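Local coordinates for protein exopolygalacturonase (Yersinia enterocolitica, PDB 2UVF) that probably hydrolyses pectin-derived polygalacturonate from a chain end, acting as a family 28 exopolygalacturonase built on a beta-helix, at residues K92-H97 and I282-G287; N428-M433 and V457-D462; G346-N351 and G369-T374. All blocks are in the same frame, centred on the assembly; numbering follows the deposited sequence.

Contacts 2 and 3 each pair strands of successive coils of the parallel beta-helix of the glycosidase domain, their centres about 14 Å apart, while contact 1 joins a helix of the N-terminal fibronectin type III domain to a hairpin turn of that glycosidase domain. Contacts 1 and 2 touch, with centres about 11 Å apart: E285 reaches Y430 (OE2 to OH, 2.6 Å) and forms a salt bridge to R432 (OE1 to NE, 2.8 Å). Contacts 1 and 3, about 15 Å apart between centres, do not touch but meet the same sulfate, through Y94 and Q373. None holds the bound sugar; the T461 side chain in contact 2 lies about 13 Å from a galacturonic acid unit.

Contact 1: residues K92-H97 and I282-G287; sequences KPYIDH and ITDELG. With NI (nickel (II) ion), chain J; SO4 (sulfate ion), chain G.
L286 lays its CD2 methyl over the face of the Y94 ring, 3.4 Å from the ring centroid and 8° off the normal, a CH-pi contact well suited to a forked aliphatic side chain meeting a flat ring. The other prong, CD1, reaches H97 CB at 3.4 Å, and CD2 also meets P93, so one leucine touches three residues of the helix. The acidic side chains come to the rim of the tyrosine instead. D284 approaches the phenol from the opposite direction, its carboxylate turned 84° from the ring; Y94 OH has both this group and a sulfate oxygen as close neighbours. E285 stands across the tyrosine, with OE2 at the ring edge 3.6 Å from CD1, while Y430 and R432 hold its carboxylate. With CG anti to the backbone N (chi1 170°), H97 turns one imidazole face to E285 O, which lies off-centre toward the rim, and binds nickel through NE2 at 2.1 Å. A nickel-bound water donates to E285 O, linking helix to turn. D284 OD1 accepts from L286 N at 2.9 Å, an Asx turn. Helix 92-100 thereby packs on the turn joining antiparallel strands 280-283 and 289-293, while the Y94 ring also meets F397 and Y430 of the beta-helix.

Contact 2: residues N428-M433 and V457-D462; sequences NNYFRM and VMYLTD
R432 and L460 run side by side in the same direction, where two parallel strands leave their regular pairing. The arginine begins near the backbone of its neighbour: CB and then CG pass Y459 O, the latter at 3.6 Å. A chi1 of -157° swings CG away from its own backbone N, and the chain then runs extended to NE, carrying the charge well away from the strand. NE pairs with E285, and NH2 forms a salt bridge with D399. L460 CD1 sits 3.8 Å above one face of the guanidinium, toward its rim, nearest NH1 and then CZ. A long, flat cation suits this place because its several N-H groups can serve two acids while one face takes a methyl group. L460 also places CG over the centre of the Y459 ring.

Earlier along both strands, a parallel ladder joins them: V457 N donates to N429 O, F431 N to V457 O at 2.9 Å, and Y459 N to F431 O at 2.8 Å. Beyond it, T461 OG1 takes over, donating to R432 O at 2.7 Å in the carbonyl plane, so a side-chain hydroxyl extends the bonding. Side chains alternate. Y430 sets CD1 against V457 CG1 at 3.5 Å on one face; on the other, M458 lies alongside F431: M458 CE touches F431 CD2 at 3.6 Å, and SD makes an oblique Met-aromatic contact with the ring.

The two faces have different surroundings. Y430 and V457 meet helix 92-100, through I95, F98 and Y99, whereas F431 meets F398 and M458 reaches F482 and M487 of strand 476-490. Strand 430-431 lies between strands 397-399 and 448-459, as part of one coil of the beta-helix.

Contact 3: residues G346-N351 and G369-T374; sequences GFTVRN and GLIHQT. With SO4 (sulfate ion), chain G.
Q373 and R350 lie alongside each other, with amide and guanidinium nearly coplanar, 5° apart. Both R350 NE (2.7 Å) and NH2 (2.8 Å) donate to Q373 OE1, a side-on grip by two nitrogens on one oxygen that fixes the amide's rotation and leaves its NE2 to make a weak hydrogen bond to a sulfate oxygen. Glutamine fits because it offers an acceptor and a donor from one flat group.

L370 points the same way as F347 and rests CD2 over the centre of its ring, 3.7 Å from the centroid, in a CH-pi contact. For F347, chi1 of 56° places the ring beside L370, and chi2 of 86° turns its face to CD2. The pair suits this buried interior, leucine's branched end offering a methyl that can lie on the flat ring.

V349 joins the strands mainly through its backbone: its N donates to I371 O at 2.7 Å and its O accepts from Q373 N at 2.8 Å. Its beta-branched side chain, common in strands, packs CG1 against T374 CG2 at 3.8 Å.

Strand 348-350 has strand 268-270 as its other neighbour, and strand 371-373 has strand 397-399. L370, F347 and V349 all pack on I357 of strand 357-360, while R350 and Q373 meet strand 289-293.

Contact 1: residues K92-H97 and I282-G287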
# COMPACT_ATOMS: atom_id res chain seq x y z
N LYS A 92 -11.64 -6.16 -8.22
CA LYS A 92 -13.08 -6.34 -8.21
C LYS A 92 -13.61 -7.76 -8.39
O LYS A 92 -14.52 -8.14 -7.67
CB LYS A 92 -13.77 -5.39 -9.20
CG LYS A 92 -15.29 -5.44 -9.21
CD LYS A 92 -15.90 -5.14 -7.84
CE LYS A 92 -17.36 -4.73 -7.98
NZ LYS A 92 -17.91 -5.23 -9.26
N PRO A 93 -13.08 -8.56 -9.34
CA PRO A 93 -13.54 -9.96 -9.35
C PRO A 93 -13.28 -10.72 -8.03
O PRO A 93 -14.07 -11.60 -7.65
CB PRO A 93 -12.76 -10.59 -10.51
CG PRO A 93 -11.61 -9.67 -10.75
CD PRO A 93 -12.13 -8.30 -10.45
N TYR A 94 -12.18 -10.37 -7.34
CA TYR A 94 -11.88 -10.92 -6.01
C TYR A 94 -12.83 -10.41 -4.95
O TYR A 94 -13.24 -11.16 -4.08
CB TYR A 94 -10.43 -10.63 -5.62
CG TYR A 94 -9.46 -11.51 -6.37
CD1 TYR A 94 -9.08 -12.76 -5.88
CD2 TYR A 94 -8.92 -11.09 -7.58
CE1 TYR A 94 -8.19 -13.56 -6.57
CE2 TYR A 94 -8.05 -11.89 -8.30
CZ TYR A 94 -7.67 -13.11 -7.80
OH TYR A 94 -6.79 -13.88 -8.55
N ILE A 95 -13.18 -9.14 -5.02
CA ILE A 95 -14.14 -8.56 -4.10
C ILE A 95 -15.52 -9.20 -4.25
O ILE A 95 -16.20 -9.47 -3.26
CB ILE A 95 -14.23 -7.00 -4.26
CG1 ILE A 95 -12.91 -6.36 -3.82
CG2 ILE A 95 -15.50 -6.42 -3.54
CD1 ILE A 95 -12.63 -5.01 -4.45
N ASP A 96 -15.93 -9.46 -5.49
CA ASP A 96 -17.25 -10.06 -5.68
C ASP A 96 -17.28 -11.47 -5.15
O ASP A 96 -18.23 -11.87 -4.48
CB ASP A 96 -17.61 -10.10 -7.14
CG ASP A 96 -18.03 -8.78 -7.68
OD1 ASP A 96 -18.14 -7.77 -6.96
OD2 ASP A 96 -18.24 -8.76 -8.88
N HIS A 97 -16.23 -12.22 -5.42
CA HIS A 97 -16.17 -13.60 -5.02
C HIS A 97 -16.16 -13.72 -3.51
O HIS A 97 -16.69 -14.69 -2.94
CB HIS A 97 -14.97 -14.30 -5.67
CG HIS A 97 -14.73 -15.66 -5.12
ND1 HIS A 97 -13.81 -15.90 -4.12
CD2 HIS A 97 -15.34 -16.84 -5.36
CE1 HIS A 97 -13.84 -17.18 -3.80
NE2 HIS A 97 -14.77 -17.77 -4.53
N ILE A 282 0.63 -21.69 -6.58
CA ILE A 282 -0.64 -22.22 -6.06
C ILE A 282 -1.79 -21.78 -7.00
O ILE A 282 -1.59 -20.91 -7.86
CB ILE A 282 -0.92 -21.79 -4.58
CG1 ILE A 282 -0.91 -20.28 -4.42
CG2 ILE A 282 0.06 -22.49 -3.59
CD1 ILE A 282 -1.61 -19.78 -3.18
N THR A 283 -2.95 -22.40 -6.88
CA THR A 283 -4.17 -21.96 -7.56
C THR A 283 -4.97 -21.15 -6.51
O THR A 283 -5.22 -21.66 -5.43
CB THR A 283 -5.00 -23.17 -8.08
OG1 THR A 283 -4.25 -23.85 -9.10
CG2 THR A 283 -6.38 -22.74 -8.66
N ASP A 284 -5.33 -19.91 -6.83
CA ASP A 284 -6.07 -19.06 -5.86
C ASP A 284 -7.58 -19.29 -5.81
O ASP A 284 -8.08 -20.23 -6.42
CB ASP A 284 -5.67 -17.56 -5.94
CG ASP A 284 -6.33 -16.79 -7.10
OD1 ASP A 284 -7.38 -17.23 -7.64
OD2 ASP A 284 -5.80 -15.71 -7.44
N GLU A 285 -8.29 -18.47 -5.04
CA GLU A 285 -9.73 -18.64 -4.74
C GLU A 285 -10.65 -18.33 -5.95
O GLU A 285 -11.81 -18.74 -5.98
CB GLU A 285 -10.13 -17.82 -3.48
CG GLU A 285 -9.88 -16.30 -3.56
CD GLU A 285 -8.47 -15.87 -3.15
OE1 GLU A 285 -7.57 -16.74 -3.03
OE2 GLU A 285 -8.26 -14.65 -2.91
N LEU A 286 -10.12 -17.58 -6.91
CA LEU A 286 -10.74 -17.44 -8.23
C LEU A 286 -10.30 -18.54 -9.22
O LEU A 286 -10.77 -18.58 -10.37
CB LEU A 286 -10.39 -16.07 -8.81
CG LEU A 286 -11.50 -15.03 -8.90
CD1 LEU A 286 -12.37 -15.07 -7.72
CD2 LEU A 286 -10.93 -13.67 -9.11
N GLY A 287 -9.39 -19.40 -8.77
CA GLY A 287 -8.80 -20.43 -9.61
C GLY A 287 -7.71 -19.91 -10.51
O GLY A 287 -7.37 -20.53 -11.50
NI NI J . -15.31 -19.82 -4.49
S SO4 G . -4.54 -11.51 -9.82
O1 SO4 G . -4.73 -10.43 -10.79
O2 SO4 G . -5.27 -12.69 -10.29
O3 SO4 G . -3.14 -11.87 -9.63
O4 SO4 G . -5.06 -11.06 -8.54
O HOH W 1 -13.16 -20.50 -4.65
O HOH W 2 -15.47 -19.58 -2.20

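Contact 2: residues N428-M433 and V457-D462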
# COMPACT_ATOMS: atom_id res chain seq x y z
N ASN A 428 -11.25 0.45 -2.15
CA ASN A 428 -11.53 -0.51 -3.23
C ASN A 428 -10.36 -1.46 -3.55
O ASN A 428 -10.11 -1.79 -4.72
CB ASN A 428 -12.04 0.20 -4.50
CG ASN A 428 -13.32 1.01 -4.25
OD1 ASN A 428 -14.02 0.81 -3.24
ND2 ASN A 428 -13.62 1.91 -5.17
N ASN A 429 -9.65 -1.88 -2.51
CA ASN A 429 -8.52 -2.82 -2.66
C ASN A 429 -8.95 -4.15 -2.19
O ASN A 429 -9.85 -4.27 -1.33
CB ASN A 429 -7.29 -2.37 -1.86
CG ASN A 429 -6.80 -1.02 -2.29
OD1 ASN A 429 -6.28 -0.89 -3.37
ND2 ASN A 429 -7.01 0.02 -1.46
N TYR A 430 -8.30 -5.17 -2.77
CA TYR A 430 -8.42 -6.53 -2.25
C TYR A 430 -7.09 -6.98 -1.62
O TYR A 430 -6.08 -7.10 -2.30
CB TYR A 430 -8.81 -7.47 -3.37
CG TYR A 430 -9.11 -8.89 -2.95
CD1 TYR A 430 -10.37 -9.24 -2.49
CD2 TYR A 430 -8.13 -9.88 -3.06
CE1 TYR A 430 -10.64 -10.57 -2.14
CE2 TYR A 430 -8.39 -11.17 -2.70
CZ TYR A 430 -9.64 -11.53 -2.24
OH TYR A 430 -9.89 -12.86 -1.91
N PHE A 431 -7.08 -7.21 -0.31
CA PHE A 431 -5.88 -7.68 0.37
C PHE A 431 -5.99 -9.18 0.52
O PHE A 431 -6.99 -9.66 1.06
CB PHE A 431 -5.72 -7.01 1.75
CG PHE A 431 -5.68 -5.51 1.69
CD1 PHE A 431 -4.48 -4.83 1.63
CD2 PHE A 431 -6.87 -4.77 1.70
CE1 PHE A 431 -4.44 -3.43 1.56
CE2 PHE A 431 -6.85 -3.38 1.65
CZ PHE A 431 -5.63 -2.70 1.58
N ARG A 432 -5.04 -9.93 -0.02
CA ARG A 432 -4.96 -11.35 0.24
C ARG A 432 -3.93 -11.55 1.35
O ARG A 432 -4.08 -10.98 2.41
CB ARG A 432 -4.65 -12.15 -1.04
CG ARG A 432 -5.10 -13.62 -0.97
CD ARG A 432 -4.92 -14.31 -2.32
NE ARG A 432 -5.09 -15.75 -2.22
CZ ARG A 432 -4.16 -16.60 -1.75
NH1 ARG A 432 -4.43 -17.90 -1.70
NH2 ARG A 432 -2.98 -16.14 -1.33
N MET A 433 -2.88 -12.32 1.12
CA MET A 433 -1.87 -12.52 2.17
C MET A 433 -0.96 -11.32 2.35
O MET A 433 -0.78 -10.51 1.42
CB MET A 433 -1.09 -13.84 2.00
CG MET A 433 -2.04 -15.02 2.01
SD MET A 433 -1.38 -16.65 2.14
CE MET A 433 -0.43 -16.54 3.64
N VAL A 457 -11.70 -5.08 0.95
CA VAL A 457 -11.95 -6.47 1.36
C VAL A 457 -10.60 -7.14 1.68
O VAL A 457 -9.63 -6.97 0.94
CB VAL A 457 -12.77 -7.23 0.25
CG1 VAL A 457 -12.47 -8.68 0.24
CG2 VAL A 457 -14.25 -7.00 0.46
N MET A 458 -10.55 -7.88 2.79
CA MET A 458 -9.35 -8.62 3.18
C MET A 458 -9.67 -10.10 3.33
O MET A 458 -10.59 -10.47 4.06
CB MET A 458 -8.79 -8.10 4.51
CG MET A 458 -8.30 -6.68 4.50
SD MET A 458 -9.63 -5.46 4.43
CE MET A 458 -8.63 -4.02 4.78
N TYR A 459 -8.89 -10.94 2.66
CA TYR A 459 -9.06 -12.39 2.74
C TYR A 459 -7.70 -13.04 2.95
O TYR A 459 -6.85 -12.91 2.10
CB TYR A 459 -9.74 -12.91 1.46
CG TYR A 459 -9.86 -14.41 1.41
CD1 TYR A 459 -10.59 -15.10 2.37
CD2 TYR A 459 -9.24 -15.14 0.41
CE1 TYR A 459 -10.67 -16.51 2.34
CE2 TYR A 459 -9.33 -16.53 0.35
CZ TYR A 459 -10.05 -17.20 1.31
OH TYR A 459 -10.11 -18.57 1.26
N LEU A 460 -7.50 -13.69 4.10
CA LEU A 460 -6.27 -14.44 4.48
C LEU A 460 -5.11 -13.58 4.99
O LEU A 460 -4.04 -14.11 5.37
CB LEU A 460 -5.77 -15.40 3.38
CG LEU A 460 -6.70 -16.51 2.89
CD1 LEU A 460 -6.05 -17.21 1.69
CD2 LEU A 460 -7.09 -17.51 3.95
N THR A 461 -5.33 -12.26 5.00
CA THR A 461 -4.33 -11.29 5.48
C THR A 461 -4.07 -11.58 6.96
O THR A 461 -4.93 -12.15 7.61
CB THR A 461 -4.86 -9.84 5.30
OG1 THR A 461 -5.77 -9.81 4.19
CG2 THR A 461 -3.71 -8.84 5.06
N ASP A 462 -2.91 -11.21 7.49
CA ASP A 462 -2.61 -11.47 8.90
C ASP A 462 -3.46 -10.59 9.83
O ASP A 462 -4.02 -11.06 10.83
CB ASP A 462 -1.11 -11.27 9.22
CG ASP A 462 -0.24 -12.40 8.70
OD1 ASP A 462 -0.78 -13.32 8.07
OD2 ASP A 462 0.99 -12.37 8.93

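Contact 3: residues G346-N351 and G369-T374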
# COMPACT_ATOMS: atom_id res chain seq x y z
N GLY A 346 -1.83 -0.35 -13.29
CA GLY A 346 -1.91 -1.59 -14.10
C GLY A 346 -0.87 -2.68 -13.93
O GLY A 346 -1.13 -3.86 -14.23
N PHE A 347 0.33 -2.29 -13.48
CA PHE A 347 1.44 -3.23 -13.53
C PHE A 347 1.41 -4.26 -12.43
O PHE A 347 0.81 -4.04 -11.39
CB PHE A 347 2.83 -2.55 -13.68
CG PHE A 347 3.18 -1.53 -12.62
CD1 PHE A 347 3.75 -1.92 -11.40
CD2 PHE A 347 3.01 -0.16 -12.86
CE1 PHE A 347 4.10 -0.99 -10.43
CE2 PHE A 347 3.37 0.79 -11.89
CZ PHE A 347 3.92 0.37 -10.67
N THR A 348 2.05 -5.40 -12.71
CA THR A 348 2.23 -6.48 -11.75
C THR A 348 3.64 -6.41 -11.15
O THR A 348 4.62 -6.10 -11.87
CB THR A 348 1.93 -7.84 -12.42
OG1 THR A 348 0.55 -7.86 -12.79
CG2 THR A 348 2.17 -9.03 -11.51
N VAL A 349 3.73 -6.65 -9.85
CA VAL A 349 5.00 -6.68 -9.12
C VAL A 349 5.26 -8.11 -8.68
O VAL A 349 4.42 -8.74 -8.01
CB VAL A 349 5.02 -5.74 -7.87
CG1 VAL A 349 6.32 -5.92 -7.03
CG2 VAL A 349 4.94 -4.32 -8.28
N ARG A 350 6.43 -8.62 -9.03
CA ARG A 350 6.83 -9.94 -8.60
C ARG A 350 8.21 -9.92 -7.99
O ARG A 350 9.01 -9.09 -8.34
CB ARG A 350 6.80 -10.88 -9.79
CG ARG A 350 5.37 -11.21 -10.18
CD ARG A 350 5.30 -12.18 -11.30
NE ARG A 350 3.91 -12.52 -11.51
CZ ARG A 350 3.44 -13.20 -12.54
NH1 ARG A 350 4.28 -13.64 -13.48
NH2 ARG A 350 2.15 -13.47 -12.61
N ASN A 351 8.46 -10.81 -7.03
CA ASN A 351 9.82 -11.22 -6.66
C ASN A 351 10.84 -10.09 -6.32
O ASN A 351 11.91 -10.04 -6.93
CB ASN A 351 10.38 -12.09 -7.80
CG ASN A 351 11.44 -13.08 -7.33
OD1 ASN A 351 11.95 -13.86 -8.13
ND2 ASN A 351 11.74 -13.08 -6.05
N GLY A 369 -4.72 0.02 -9.38
CA GLY A 369 -4.88 -1.27 -10.04
C GLY A 369 -3.61 -2.04 -10.24
O GLY A 369 -3.44 -2.75 -11.25
N LEU A 370 -2.70 -1.91 -9.28
CA LEU A 370 -1.47 -2.70 -9.33
C LEU A 370 -1.78 -4.09 -8.80
O LEU A 370 -2.71 -4.29 -8.01
CB LEU A 370 -0.35 -2.03 -8.52
CG LEU A 370 -0.10 -0.51 -8.65
CD1 LEU A 370 1.04 -0.06 -7.67
CD2 LEU A 370 0.25 -0.10 -10.05
N ILE A 371 -1.01 -5.07 -9.25
CA ILE A 371 -1.15 -6.44 -8.79
C ILE A 371 0.19 -6.82 -8.14
O ILE A 371 1.20 -6.87 -8.81
CB ILE A 371 -1.58 -7.36 -9.99
CG1 ILE A 371 -2.96 -6.91 -10.55
CG2 ILE A 371 -1.60 -8.82 -9.60
CD1 ILE A 371 -3.17 -7.23 -12.01
N HIS A 372 0.19 -7.02 -6.81
CA HIS A 372 1.41 -7.37 -6.07
C HIS A 372 1.38 -8.85 -5.81
O HIS A 372 0.48 -9.33 -5.15
CB HIS A 372 1.51 -6.59 -4.73
CG HIS A 372 1.12 -5.15 -4.85
ND1 HIS A 372 2.05 -4.15 -5.03
CD2 HIS A 372 -0.09 -4.56 -4.90
CE1 HIS A 372 1.42 -2.99 -5.17
NE2 HIS A 372 0.12 -3.21 -5.09
N GLN A 373 2.35 -9.58 -6.34
CA GLN A 373 2.44 -11.00 -6.15
C GLN A 373 3.87 -11.33 -5.68
O GLN A 373 4.75 -11.71 -6.47
CB GLN A 373 2.10 -11.73 -7.47
CG GLN A 373 0.71 -11.41 -8.10
CD GLN A 373 0.55 -12.09 -9.46
OE1 GLN A 373 1.53 -12.29 -10.19
NE2 GLN A 373 -0.67 -12.45 -9.80
N THR A 374 4.09 -11.17 -4.37
CA THR A 374 5.43 -11.22 -3.80
C THR A 374 5.46 -12.07 -2.53
O THR A 374 6.40 -11.96 -1.76
CB THR A 374 5.99 -9.81 -3.49
OG1 THR A 374 5.27 -9.22 -2.40
CG2 THR A 374 5.87 -8.88 -4.70
S SO4 G . -4.54 -11.51 -9.82
O1 SO4 G . -4.73 -10.43 -10.79
O2 SO4 G . -5.27 -12.69 -10.29
O3 SO4 G . -3.14 -11.87 -9.63
O4 SO4 G . -5.06 -11.06 -8.54